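Local coordinates for calcium binding protein (Fasciola hepatica, PDB 5FX0) that probably binds calcium as a whole protein, represented here by its dynein light chain-like domain, which pairs with a second copy, at residues M17-M22 and S87-Y92; V28-K33 and N57-K62; S36-H41 and K49-D54; W67-L72 and H95-W100. All coordinates share one frame; numbering follows the deposited sequence.

Interaction 1: residues M17-M22 and S87-Y92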
loop_
_atom_site.group_PDB
_atom_site.type_symbol
_atom_site.label_atom_id
_atom_site.label_comp_id
_atom_site.label_asym_id
_atom_site.label_seq_id
_atom_site.Cartn_x
_atom_site.Cartn_y
_atom_site.Cartn_z
ATOM N N MET A 17 -2.466 -17.026 -1.350
ATOM C CA MET A 17 -2.660 -16.258 -0.130
ATOM C C MET A 17 -1.313 -15.933 0.444
ATOM O O MET A 17 -0.443 -16.778 0.424
ATOM C CB MET A 17 -3.466 -17.050 0.911
ATOM C CG MET A 17 -3.978 -16.219 2.098
ATOM S SD MET A 17 -5.113 -14.869 1.661
ATOM C CE MET A 17 -6.217 -15.606 0.438
ATOM N N ILE A 18 -1.157 -14.700 0.920
ATOM C CA ILE A 18 0.048 -14.223 1.619
ATOM C C ILE A 18 -0.254 -14.144 3.125
ATOM O O ILE A 18 0.378 -14.834 3.913
ATOM C CB ILE A 18 0.512 -12.852 1.059
ATOM C CG1 ILE A 18 0.914 -13.003 -0.412
ATOM C CG2 ILE A 18 1.694 -12.322 1.852
ATOM C CD1 ILE A 18 1.145 -11.699 -1.162
ATOM N N ALA A 19 -1.253 -13.341 3.490
ATOM C CA ALA A 19 -1.697 -13.139 4.864
ATOM C C ALA A 19 -3.113 -12.625 4.877
ATOM O O ALA A 19 -3.485 -11.768 4.053
ATOM C CB ALA A 19 -0.816 -12.133 5.610
ATOM N N THR A 20 -3.887 -13.115 5.843
ATOM C CA THR A 20 -5.248 -12.645 6.031
ATOM C C THR A 20 -5.713 -12.770 7.473
ATOM O O THR A 20 -5.249 -13.638 8.221
ATOM C CB THR A 20 -6.223 -13.379 5.052
ATOM O OG1 THR A 20 -7.515 -12.762 5.081
ATOM C CG2 THR A 20 -6.365 -14.817 5.378
ATOM N N THR A 21 -6.628 -11.883 7.858
ATOM C CA THR A 21 -7.390 -12.046 9.091
ATOM C C THR A 21 -8.866 -12.275 8.819
ATOM O O THR A 21 -9.641 -12.234 9.740
ATOM C CB THR A 21 -7.230 -10.844 10.047
ATOM O OG1 THR A 21 -7.743 -9.666 9.429
ATOM C CG2 THR A 21 -5.772 -10.640 10.423
ATOM N N MET A 22 -9.252 -12.557 7.578
ATOM C CA MET A 22 -10.666 -12.702 7.231
ATOM C C MET A 22 -11.113 -14.147 7.289
ATOM O O MET A 22 -10.311 -15.076 7.185
ATOM C CB MET A 22 -10.958 -12.151 5.836
ATOM C CG MET A 22 -10.604 -10.687 5.675
ATOM S SD MET A 22 -11.087 -10.066 4.047
ATOM C CE MET A 22 -12.820 -9.728 4.382
ATOM N N SER A 87 -8.131 -7.642 7.107
ATOM C CA SER A 87 -7.210 -7.454 6.016
ATOM C C SER A 87 -7.035 -8.733 5.242
ATOM O O SER A 87 -7.262 -9.841 5.740
ATOM C CB SER A 87 -5.847 -7.036 6.543
ATOM O OG SER A 87 -5.258 -8.122 7.221
ATOM N N ILE A 88 -6.576 -8.556 4.021
ATOM C CA ILE A 88 -6.232 -9.651 3.142
ATOM C C ILE A 88 -5.106 -9.172 2.227
ATOM O O ILE A 88 -5.060 -7.991 1.820
ATOM C CB ILE A 88 -7.466 -10.173 2.406
ATOM C CG1 ILE A 88 -7.187 -11.492 1.716
ATOM C CG2 ILE A 88 -8.037 -9.161 1.417
ATOM C CD1 ILE A 88 -8.466 -12.177 1.294
ATOM N N GLN A 89 -4.167 -10.077 1.995
ATOM C CA GLN A 89 -3.029 -9.876 1.119
ATOM C C GLN A 89 -2.912 -11.142 0.317
ATOM O O GLN A 89 -2.852 -12.218 0.873
ATOM C CB GLN A 89 -1.774 -9.675 1.912
ATOM C CG GLN A 89 -1.876 -8.527 2.884
ATOM C CD GLN A 89 -0.699 -8.508 3.804
ATOM O OE1 GLN A 89 0.438 -8.713 3.388
ATOM N NE2 GLN A 89 -0.963 -8.299 5.072
ATOM N N PHE A 90 -2.925 -11.015 -0.991
ATOM C CA PHE A 90 -2.802 -12.173 -1.844
ATOM C C PHE A 90 -2.169 -11.816 -3.170
ATOM O O PHE A 90 -2.090 -10.657 -3.534
ATOM C CB PHE A 90 -4.160 -12.856 -2.019
ATOM C CG PHE A 90 -5.187 -12.013 -2.686
ATOM C CD1 PHE A 90 -5.919 -11.118 -1.965
ATOM C CD2 PHE A 90 -5.432 -12.134 -4.046
ATOM C CE1 PHE A 90 -6.880 -10.322 -2.574
ATOM C CE2 PHE A 90 -6.387 -11.340 -4.674
ATOM C CZ PHE A 90 -7.121 -10.445 -3.930
ATOM N N ARG A 91 -1.693 -12.832 -3.855
ATOM C CA ARG A 91 -1.046 -12.684 -5.142
ATOM C C ARG A 91 -1.945 -13.337 -6.195
ATOM O O ARG A 91 -2.496 -14.423 -5.991
ATOM C CB ARG A 91 0.333 -13.333 -5.092
ATOM C CG ARG A 91 1.069 -13.438 -6.429
ATOM C CD ARG A 91 2.511 -13.925 -6.283
ATOM N NE ARG A 91 3.340 -12.891 -5.649
ATOM C CZ ARG A 91 3.662 -12.810 -4.347
ATOM N NH1 ARG A 91 3.274 -13.725 -3.463
ATOM N NH2 ARG A 91 4.395 -11.785 -3.919
ATOM N N TYR A 92 -2.113 -12.649 -7.308
ATOM C CA TYR A 92 -2.710 -13.236 -8.495
ATOM C C TYR A 92 -1.797 -12.923 -9.669
ATOM O O TYR A 92 -1.734 -11.798 -10.132
ATOM C CB TYR A 92 -4.090 -12.690 -8.726
ATOM C CG TYR A 92 -4.791 -13.356 -9.888
ATOM C CD1 TYR A 92 -4.955 -14.747 -9.933
ATOM C CD2 TYR A 92 -5.291 -12.606 -10.944
ATOM C CE1 TYR A 92 -5.591 -15.355 -10.995
ATOM C CE2 TYR A 92 -5.932 -13.210 -12.003
ATOM C CZ TYR A 92 -6.074 -14.575 -12.027
ATOM O OH TYR A 92 -6.710 -15.152 -13.080
#

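Interaction 2: residues V28-K33 and N57-K62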
loop_
_atom_site.group_PDB
_atom_site.type_symbol
_atom_site.label_atom_id
_atom_site.label_comp_id
_atom_site.label_asym_id
_atom_site.label_seq_id
_atom_site.Cartn_x
_atom_site.Cartn_y
_atom_site.Cartn_z
ATOM N N VAL A 28 -12.651 -16.242 0.009
ATOM C CA VAL A 28 -13.080 -16.776 -1.282
ATOM C C VAL A 28 -13.795 -15.686 -2.104
ATOM O O VAL A 28 -13.452 -15.496 -3.247
ATOM C CB VAL A 28 -13.961 -18.058 -1.132
ATOM C CG1 VAL A 28 -14.567 -18.498 -2.476
ATOM C CG2 VAL A 28 -13.139 -19.208 -0.549
ATOM N N GLU A 29 -14.750 -14.964 -1.519
ATOM C CA GLU A 29 -15.473 -13.896 -2.250
ATOM C C GLU A 29 -14.551 -12.801 -2.766
ATOM O O GLU A 29 -14.638 -12.399 -3.925
ATOM C CB GLU A 29 -16.508 -13.213 -1.368
ATOM C CG GLU A 29 -17.716 -14.051 -1.028
ATOM C CD GLU A 29 -18.746 -13.284 -0.212
ATOM O OE1 GLU A 29 -18.357 -12.512 0.705
ATOM O OE2 GLU A 29 -19.956 -13.468 -0.488
ATOM N N VAL A 30 -13.681 -12.319 -1.888
ATOM C CA VAL A 30 -12.758 -11.250 -2.220
ATOM C C VAL A 30 -11.797 -11.672 -3.332
ATOM O O VAL A 30 -11.584 -10.911 -4.288
ATOM C CB VAL A 30 -11.970 -10.797 -0.978
ATOM C CG1 VAL A 30 -10.836 -9.853 -1.335
ATOM C CG2 VAL A 30 -12.907 -10.117 0.009
ATOM N N THR A 31 -11.219 -12.872 -3.229
ATOM C CA THR A 31 -10.274 -13.325 -4.256
ATOM C C THR A 31 -10.955 -13.638 -5.609
ATOM O O THR A 31 -10.425 -13.271 -6.636
ATOM C CB THR A 31 -9.417 -14.507 -3.790
ATOM O OG1 THR A 31 -10.260 -15.569 -3.388
ATOM C CG2 THR A 31 -8.513 -14.123 -2.629
ATOM N N GLU A 32 -12.139 -14.247 -5.616
ATOM C CA GLU A 32 -12.865 -14.480 -6.893
ATOM C C GLU A 32 -13.234 -13.160 -7.590
ATOM O O GLU A 32 -13.063 -13.020 -8.803
ATOM C CB GLU A 32 -14.129 -15.316 -6.703
ATOM C CG GLU A 32 -13.939 -16.697 -6.068
ATOM C CD GLU A 32 -13.188 -17.715 -6.914
ATOM O OE1 GLU A 32 -12.793 -17.426 -8.071
ATOM O OE2 GLU A 32 -12.996 -18.841 -6.393
ATOM N N LYS A 33 -13.694 -12.187 -6.806
ATOM C CA LYS A 33 -13.916 -10.822 -7.297
ATOM C C LYS A 33 -12.661 -10.205 -7.922
ATOM O O LYS A 33 -12.718 -9.658 -9.032
ATOM C CB LYS A 33 -14.450 -9.909 -6.180
ATOM C CG LYS A 33 -14.845 -8.513 -6.634
ATOM C CD LYS A 33 -16.144 -8.540 -7.413
ATOM C CE LYS A 33 -16.440 -7.223 -8.131
ATOM N NZ LYS A 33 -17.184 -7.487 -9.401
ATOM N N ASN A 57 -14.825 -0.379 -3.576
ATOM C CA ASN A 57 -16.287 -0.184 -3.622
ATOM C C ASN A 57 -17.071 -1.467 -3.330
ATOM O O ASN A 57 -18.009 -1.436 -2.535
ATOM C CB ASN A 57 -16.727 0.389 -4.980
ATOM C CG ASN A 57 -16.194 1.803 -5.235
ATOM O OD1 ASN A 57 -15.743 2.485 -4.330
ATOM N ND2 ASN A 57 -16.231 2.229 -6.484
ATOM N N TYR A 58 -16.678 -2.583 -3.951
ATOM C CA TYR A 58 -17.312 -3.892 -3.697
ATOM C C TYR A 58 -17.286 -4.260 -2.211
ATOM O O TYR A 58 -18.273 -4.734 -1.653
ATOM C CB TYR A 58 -16.639 -4.989 -4.534
ATOM C CG TYR A 58 -17.005 -6.420 -4.177
ATOM C CD1 TYR A 58 -18.148 -7.038 -4.714
ATOM C CD2 TYR A 58 -16.185 -7.179 -3.325
ATOM C CE1 TYR A 58 -18.461 -8.357 -4.398
ATOM C CE2 TYR A 58 -16.496 -8.489 -2.998
ATOM C CZ TYR A 58 -17.621 -9.079 -3.540
ATOM O OH TYR A 58 -17.908 -10.381 -3.200
ATOM N N MET A 59 -16.158 -3.994 -1.564
ATOM C CA MET A 59 -15.996 -4.351 -0.178
ATOM C C MET A 59 -16.647 -3.395 0.792
ATOM O O MET A 59 -17.090 -3.821 1.844
ATOM C CB MET A 59 -14.525 -4.495 0.121
ATOM C CG MET A 59 -13.951 -5.631 -0.702
ATOM S SD MET A 59 -12.496 -6.289 0.072
ATOM C CE MET A 59 -11.364 -4.934 -0.219
ATOM N N ASP A 60 -16.658 -2.113 0.463
ATOM C CA ASP A 60 -17.430 -1.120 1.217
ATOM C C ASP A 60 -18.919 -1.561 1.248
ATOM O O ASP A 60 -19.512 -1.707 2.311
ATOM C CB ASP A 60 -17.275 0.308 0.600
ATOM C CG ASP A 60 -15.952 1.031 1.001
ATOM O OD1 ASP A 60 -15.238 0.631 1.939
ATOM O OD2 ASP A 60 -15.615 2.048 0.370
ATOM N N GLU A 61 -19.474 -1.818 0.071
ATOM C CA GLU A 61 -20.873 -2.241 -0.086
ATOM C C GLU A 61 -21.205 -3.577 0.591
ATOM O O GLU A 61 -22.270 -3.717 1.191
ATOM C CB GLU A 61 -21.238 -2.327 -1.573
ATOM C CG GLU A 61 -21.269 -0.982 -2.293
ATOM C CD GLU A 61 -21.084 -1.109 -3.800
ATOM O OE1 GLU A 61 -21.394 -2.184 -4.365
ATOM O OE2 GLU A 61 -20.619 -0.130 -4.427
ATOM N N LYS A 62 -20.289 -4.541 0.498
ATOM C CA LYS A 62 -20.519 -5.903 0.979
ATOM C C LYS A 62 -20.092 -6.171 2.432
ATOM O O LYS A 62 -20.653 -7.059 3.060
ATOM C CB LYS A 62 -19.822 -6.893 0.047
ATOM C CG LYS A 62 -20.305 -8.318 0.211
ATOM C CD LYS A 62 -19.918 -9.184 -0.970
ATOM C CE LYS A 62 -20.608 -10.535 -0.891
ATOM N NZ LYS A 62 -22.085 -10.446 -1.051
#

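Interaction 3: residues S36-H41 and K49-D54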
loop_
_atom_site.group_PDB
_atom_site.type_symbol
_atom_site.label_atom_id
_atom_site.label_comp_id
_atom_site.label_asym_id
_atom_site.label_seq_id
_atom_site.Cartn_x
_atom_site.Cartn_y
_atom_site.Cartn_z
ATOM N N SER A 36 -12.004 -11.791 -11.356
ATOM C CA SER A 36 -12.899 -11.389 -12.448
ATOM C C SER A 36 -12.635 -9.946 -12.854
ATOM O O SER A 36 -12.723 -9.617 -14.038
ATOM C CB SER A 36 -14.376 -11.574 -12.077
ATOM O OG SER A 36 -14.920 -10.383 -11.540
ATOM N N LEU A 37 -12.309 -9.092 -11.880
ATOM C CA LEU A 37 -11.992 -7.702 -12.178
ATOM C C LEU A 37 -10.730 -7.559 -13.011
ATOM O O LEU A 37 -10.703 -6.750 -13.951
ATOM C CB LEU A 37 -11.881 -6.860 -10.913
ATOM C CG LEU A 37 -13.164 -6.586 -10.128
ATOM C CD1 LEU A 37 -12.806 -5.790 -8.891
ATOM C CD2 LEU A 37 -14.180 -5.824 -10.971
ATOM N N VAL A 38 -9.700 -8.344 -12.692
ATOM C CA VAL A 38 -8.417 -8.256 -13.404
ATOM C C VAL A 38 -8.540 -8.867 -14.798
ATOM O O VAL A 38 -7.949 -8.375 -15.742
ATOM C CB VAL A 38 -7.269 -8.935 -12.621
ATOM C CG1 VAL A 38 -5.968 -8.901 -13.394
ATOM C CG2 VAL A 38 -7.037 -8.245 -11.286
ATOM N N THR A 39 -9.306 -9.944 -14.901
ATOM C CA THR A 39 -9.501 -10.657 -16.138
ATOM C C THR A 39 -10.284 -9.814 -17.126
ATOM O O THR A 39 -9.855 -9.667 -18.257
ATOM C CB THR A 39 -10.197 -11.997 -15.875
ATOM O OG1 THR A 39 -9.345 -12.786 -15.042
ATOM C CG2 THR A 39 -10.456 -12.755 -17.177
ATOM N N ALA A 40 -11.407 -9.248 -16.697
ATOM C CA ALA A 40 -12.156 -8.288 -17.519
ATOM C C ALA A 40 -11.235 -7.236 -18.173
ATOM O O ALA A 40 -11.259 -7.054 -19.391
ATOM C CB ALA A 40 -13.252 -7.612 -16.699
ATOM N N HIS A 41 -10.367 -6.615 -17.377
ATOM C CA HIS A 41 -9.482 -5.550 -17.868
ATOM C C HIS A 41 -8.236 -6.101 -18.617
ATOM O O HIS A 41 -7.299 -5.352 -18.867
ATOM C CB HIS A 41 -9.027 -4.645 -16.696
ATOM C CG HIS A 41 -10.141 -3.950 -15.953
ATOM N ND1 HIS A 41 -9.994 -2.687 -15.413
ATOM C CD2 HIS A 41 -11.398 -4.342 -15.634
ATOM C CE1 HIS A 41 -11.109 -2.333 -14.798
ATOM N NE2 HIS A 41 -11.976 -3.321 -14.914
ATOM N N LYS A 49 -5.442 0.982 -11.289
ATOM C CA LYS A 49 -6.167 1.995 -10.502
ATOM C C LYS A 49 -7.685 1.756 -10.507
ATOM O O LYS A 49 -8.331 1.914 -9.464
ATOM C CB LYS A 49 -5.861 3.430 -10.972
ATOM C CG LYS A 49 -4.835 4.158 -10.125
ATOM C CD LYS A 49 -4.643 5.592 -10.604
ATOM C CE LYS A 49 -3.472 6.248 -9.883
ATOM N NZ LYS A 49 -3.163 7.610 -10.399
ATOM N N ASP A 50 -8.245 1.356 -11.653
ATOM C CA ASP A 50 -9.694 1.070 -11.734
ATOM C C ASP A 50 -10.042 -0.200 -10.977
ATOM O O ASP A 50 -11.041 -0.246 -10.257
ATOM C CB ASP A 50 -10.179 0.941 -13.186
ATOM C CG ASP A 50 -9.893 2.193 -14.020
ATOM O OD1 ASP A 50 -10.001 3.312 -13.467
ATOM O OD2 ASP A 50 -9.548 2.053 -15.221
ATOM N N VAL A 51 -9.209 -1.228 -11.135
ATOM C CA VAL A 51 -9.369 -2.464 -10.356
ATOM C C VAL A 51 -9.287 -2.157 -8.855
ATOM O O VAL A 51 -10.137 -2.629 -8.101
ATOM C CB VAL A 51 -8.345 -3.542 -10.750
ATOM C CG1 VAL A 51 -8.466 -4.755 -9.826
ATOM C CG2 VAL A 51 -8.523 -3.932 -12.228
ATOM N N ALA A 52 -8.325 -1.331 -8.438
ATOM C CA ALA A 52 -8.201 -0.974 -7.019
ATOM C C ALA A 52 -9.460 -0.256 -6.504
ATOM O O ALA A 52 -9.911 -0.480 -5.367
ATOM C CB ALA A 52 -6.961 -0.129 -6.776
ATOM N N GLN A 53 -10.040 0.568 -7.371
ATOM C CA GLN A 53 -11.259 1.318 -7.054
ATOM C C GLN A 53 -12.465 0.410 -6.895
ATOM O O GLN A 53 -13.160 0.490 -5.889
ATOM C CB GLN A 53 -11.541 2.369 -8.128
ATOM C CG GLN A 53 -12.562 3.421 -7.716
ATOM C CD GLN A 53 -13.051 4.257 -8.887
ATOM O OE1 GLN A 53 -14.161 4.773 -8.860
ATOM N NE2 GLN A 53 -12.226 4.388 -9.922
ATOM N N ASP A 54 -12.703 -0.452 -7.875
ATOM C CA ASP A 54 -13.805 -1.439 -7.798
ATOM C C ASP A 54 -13.685 -2.459 -6.658
ATOM O O ASP A 54 -14.686 -2.832 -6.040
ATOM C CB ASP A 54 -13.975 -2.168 -9.134
ATOM C CG ASP A 54 -14.282 -1.205 -10.289
ATOM O OD1 ASP A 54 -14.873 -0.121 -10.036
ATOM O OD2 ASP A 54 -13.906 -1.529 -11.446
#

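Interaction 4: residues W67-L72 and H95-W100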
loop_
_atom_site.group_PDB
_atom_site.type_symbol
_atom_site.label_atom_id
_atom_site.label_comp_id
_atom_site.label_asym_id
_atom_site.label_seq_id
_atom_site.Cartn_x
_atom_site.Cartn_y
_atom_site.Cartn_z
ATOM N N TRP A 67 -12.825 0.634 3.342
ATOM C CA TRP A 67 -11.697 -0.169 2.835
ATOM C C TRP A 67 -10.661 0.662 2.078
ATOM O O TRP A 67 -10.994 1.698 1.532
ATOM C CB TRP A 67 -12.203 -1.310 1.970
ATOM C CG TRP A 67 -12.946 -2.311 2.777
ATOM C CD1 TRP A 67 -14.248 -2.248 3.158
ATOM C CD2 TRP A 67 -12.426 -3.516 3.340
ATOM N NE1 TRP A 67 -14.583 -3.345 3.908
ATOM C CE2 TRP A 67 -13.487 -4.146 4.032
ATOM C CE3 TRP A 67 -11.171 -4.139 3.315
ATOM C CZ2 TRP A 67 -13.337 -5.363 4.685
ATOM C CZ3 TRP A 67 -11.024 -5.341 3.989
ATOM C CH2 TRP A 67 -12.105 -5.935 4.666
ATOM N N GLN A 68 -9.401 0.224 2.153
ATOM C CA GLN A 68 -8.272 0.690 1.326
ATOM C C GLN A 68 -7.873 -0.518 0.499
ATOM O O GLN A 68 -7.909 -1.640 1.001
ATOM C CB GLN A 68 -7.023 1.044 2.145
ATOM C CG GLN A 68 -7.224 1.630 3.528
ATOM C CD GLN A 68 -7.646 3.068 3.473
ATOM O OE1 GLN A 68 -7.986 3.582 2.410
ATOM N NE2 GLN A 68 -7.626 3.732 4.617
ATOM N N CYS A 69 -7.485 -0.292 -0.750
ATOM C CA CYS A 69 -6.938 -1.330 -1.618
ATOM C C CYS A 69 -5.701 -0.780 -2.303
ATOM O O CYS A 69 -5.716 0.331 -2.839
ATOM C CB CYS A 69 -7.948 -1.805 -2.668
ATOM S SG CYS A 69 -7.306 -3.184 -3.669
ATOM N N VAL A 70 -4.626 -1.550 -2.250
ATOM C CA VAL A 70 -3.388 -1.243 -2.929
ATOM C C VAL A 70 -3.053 -2.458 -3.780
ATOM O O VAL A 70 -3.123 -3.593 -3.306
ATOM C CB VAL A 70 -2.249 -0.947 -1.928
ATOM C CG1 VAL A 70 -0.910 -0.766 -2.635
ATOM C CG2 VAL A 70 -2.548 0.302 -1.131
ATOM N N ILE A 71 -2.701 -2.221 -5.038
ATOM C CA ILE A 71 -2.238 -3.266 -5.923
ATOM C C ILE A 71 -0.812 -2.941 -6.258
ATOM O O ILE A 71 -0.477 -1.779 -6.520
ATOM C CB ILE A 71 -3.084 -3.367 -7.193
ATOM C CG1 ILE A 71 -4.545 -3.600 -6.828
ATOM C CG2 ILE A 71 -2.621 -4.522 -8.072
ATOM C CD1 ILE A 71 -5.447 -3.613 -8.045
ATOM N N LEU A 72 0.035 -3.960 -6.250
ATOM C CA LEU A 72 1.411 -3.754 -6.603
ATOM C C LEU A 72 2.069 -4.962 -7.196
ATOM O O LEU A 72 1.504 -6.029 -7.248
ATOM C CB LEU A 72 2.196 -3.275 -5.399
ATOM C CG LEU A 72 2.275 -4.249 -4.236
ATOM C CD1 LEU A 72 3.719 -4.483 -3.845
ATOM C CD2 LEU A 72 1.488 -3.680 -3.074
ATOM N N HIS A 95 0.417 -9.502 -9.938
ATOM C CA HIS A 95 -0.189 -8.525 -9.048
ATOM C C HIS A 95 -0.401 -9.041 -7.629
ATOM O O HIS A 95 -0.782 -10.190 -7.425
ATOM C CB HIS A 95 -1.506 -8.075 -9.634
ATOM C CG HIS A 95 -1.341 -7.415 -10.956
ATOM N ND1 HIS A 95 -0.607 -6.259 -11.115
ATOM C CD2 HIS A 95 -1.768 -7.768 -12.189
ATOM C CE1 HIS A 95 -0.611 -5.912 -12.385
ATOM N NE2 HIS A 95 -1.303 -6.815 -13.057
ATOM N N ILE A 96 -0.135 -8.161 -6.669
ATOM C CA ILE A 96 -0.351 -8.404 -5.248
ATOM C C ILE A 96 -1.451 -7.437 -4.884
ATOM O O ILE A 96 -1.343 -6.258 -5.184
ATOM C CB ILE A 96 0.914 -8.117 -4.401
ATOM C CG1 ILE A 96 1.998 -9.180 -4.672
ATOM C CG2 ILE A 96 0.581 -8.051 -2.905
ATOM C CD1 ILE A 96 3.407 -8.754 -4.289
ATOM N N CYS A 97 -2.504 -7.941 -4.248
ATOM C CA CYS A 97 -3.562 -7.110 -3.709
ATOM C C CYS A 97 -3.471 -7.033 -2.185
ATOM O O CYS A 97 -3.502 -8.043 -1.519
ATOM C CB CYS A 97 -4.922 -7.652 -4.135
ATOM S SG CYS A 97 -6.285 -6.673 -3.499
ATOM N N LEU A 98 -3.350 -5.822 -1.665
ATOM C CA LEU A 98 -3.468 -5.533 -0.258
ATOM C C LEU A 98 -4.793 -4.794 -0.055
ATOM O O LEU A 98 -5.009 -3.752 -0.645
ATOM C CB LEU A 98 -2.314 -4.641 0.212
ATOM C CG LEU A 98 -0.900 -5.049 -0.186
ATOM C CD1 LEU A 98 0.066 -3.998 0.341
ATOM C CD2 LEU A 98 -0.511 -6.445 0.324
ATOM N N ALA A 99 -5.669 -5.334 0.778
ATOM C CA ALA A 99 -6.942 -4.675 1.115
ATOM C C ALA A 99 -7.171 -4.802 2.601
ATOM O O ALA A 99 -6.966 -5.857 3.169
ATOM C CB ALA A 99 -8.110 -5.292 0.330
ATOM N N TRP A 100 -7.585 -3.728 3.231
ATOM C CA TRP A 100 -7.879 -3.765 4.642
ATOM C C TRP A 100 -8.839 -2.661 5.033
ATOM O O TRP A 100 -9.068 -1.705 4.293
ATOM C CB TRP A 100 -6.590 -3.680 5.442
ATOM C CG TRP A 100 -5.949 -2.363 5.374
ATOM C CD1 TRP A 100 -6.088 -1.353 6.261
ATOM C CD2 TRP A 100 -5.053 -1.895 4.369
ATOM N NE1 TRP A 100 -5.348 -0.280 5.880
ATOM C CE2 TRP A 100 -4.695 -0.582 4.718
ATOM C CE3 TRP A 100 -4.513 -2.455 3.218
ATOM C CZ2 TRP A 100 -3.816 0.191 3.944
ATOM C CZ3 TRP A 100 -3.639 -1.692 2.447
ATOM C CH2 TRP A 100 -3.299 -0.388 2.813
#

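Interaction 1: residues M17-M22 and S87-Y92
I18 and A19 both face Q89 in a classic beta bulge, which shifts the register by one residue where strand 15-20, outermost in this chain's sheet, runs antiparallel to strand 87-92. Q89 O takes two donors, I18 N at 3.0 Å and A19 N at 3.3 Å, tilted out of its carbonyl plane on the same face. Q89 N gives a short bond of 2.7 Å to A19 O. Just beyond the strand, T21 N bonds to S87 O at 3.0 Å.

Side-chain packing is sorted by face. M17, T20, I88 and F90 point to the helix-bearing side; the bent chain of M17 brings SD within 4.0 Å of I88 CG1, crossing at about a right angle, and M22 SD reaches I88 CB. On the other face, A19 CB lies against the Q89 amide, whose OE1 is hydrogen-bonded to the hydroxyl of Y76. I18 CD1 rests obliquely on the guanidinium of R91, salt-bridged to E16.

With OG1 anti to the backbone N (chi1 -170°), the T20 hydroxyl finishes the strand end: it accepts from M22 N in an ST turn and gives its proton to the same S87 O, meeting a lone pair in the carbonyl plane at 3.0 Å.

Interaction 2: residues V28-K33 and N57-K62
K33 lays its aliphatic chain over one face of the Y58 ring, and this CH-pi contact is the heart of the pairing between two antiparallel helices. K33 CG sits above the ring centre, 3.8 Å from the centroid and 10° off the normal; CD carries the cover on towards the CD1-CE1 side, at 3.7 Å from Y58 CD1. A bend at chi2 turns the lysine chain across the ring. Y58 leaves its own helix with CG anti to the backbone N, a torsion of 169° that sends the ring across the gap until its OH lies 3.7 Å from E29 CB.

Beside the ring, on the buried side, V30 CG2 packs against M59 SD at 3.9 Å. On the more exposed side, the E29 carboxylate meets K62 mainly through carbon, OE2 lying 3.0 Å from CE; the bend at chi4 leaves NZ farther off, in a long salt bridge of 3.7 Å between OE2 and NZ. E29 OE1 is hydrogen-bonded to the hydroxyl of Y63, which would restrain the glutamate's rotation.

The segment axes stand 11.4 Å apart at an angle of 151°, a separation spanned by long side chains. Helix 24-40 lies beside helix 48-63 and packs on strands 15-20 and 87-92, through V30 on I88 and T31 on I15, M17 and F90, while helix 48-63 rests on strands 67-72 and 95-101.

Interaction 3: residues S36-H41 and K49-D54
D50 meets H41 through carbon: its CB lies in the ring plane, at the imidazole edge, 3.8 Å from H41 CE1. The carboxylate and ring planes are 55° apart, and D50 OD2 remains 4.8 Å from H41 ND1.

V51, next along, uses both branches. CG2 covers one face of the H41 ring, offset toward the rim and 3.7 Å from ND1, in a CH-pi contact. CG1, anti to the backbone N (chi1 175°), is carried instead between V38 CG2, at 4.0 Å, and L37 CB. The valine is thus wedged against the last turn of helix 24-40 and H41 just beyond it. One turn later, D54 offers its CB to L37 CD1 at 3.8 Å, the two side chains meeting at a slant.

With segment axes 9.9 Å apart and directions differing by 152°, this is the loop end of an antiparallel helical hairpin. V51 also touches I71 of the sheet, in keeping with the paired helices that pack on the beta-sheet of dynein light chains.

Interaction 4: residues W67-L72 and H95-W100
W67 begins the pairing from the side: its six-membered ring comes close to the backbone of W100, with CE3 3.3 Å from W100 C, and directs an edge at A99. Its NE1 makes a weak hydrogen bond to G64 O.

Q68 follows with a reciprocal backbone pair to W100. Its aliphatic part covers one face of the W100 indole, CB lying 3.9 Å from the six-membered ring's centroid and 15° off the normal. W100 CG stands between backbone N and carbonyl carbon, chi1 70°, a rotation that swings the indole back over the neighbouring strand. C69, on the helix side, brings SG to 3.6 Å from C97 SG, a packing contact between two cysteines.

V70 exchanges two straight bonds with L98, V70 N to L98 O and L98 N to V70 O, both 2.8 Å and 170° at the hydrogen. V70 CG2 also approaches W100 CH2 obliquely. I71 turns to the helix side and sets CG2 against H95 CB. L72 closes the ladder with I96, its N bonding to I96 O at 2.9 Å, and sends CD2 to L98 CD1 at 3.7 Å.

Residues 69-72 additionally form an antiparallel ladder with a strand of the second subunit. The sheet therefore continues across the interface, an arrangement characteristic of dynein light chain dimers.

From the N terminus, strand 15-20 leads into helix 24-40; after a loop the chain returns as helix 48-63. Interaction 3 closes this short hairpin loop; interaction 2 encloses it, farther from the turn on the same two helices. Both nest within the longer loop closed by interaction 1, when strand 87-92 joins the first strand. Interaction 4 opens after the helices and crosses interaction 1, because strand 67-72 precedes 87-92 and strand 95-101 follows it. The two contacts, with strand 87-92 beside 95-101, give the order 15-20, 87-92, 95-101, 67-72. I88 on V30, D60 to W67, and V51 on I71 attach helices to sheet. Interactions 3 and 4 also touch the second subunit.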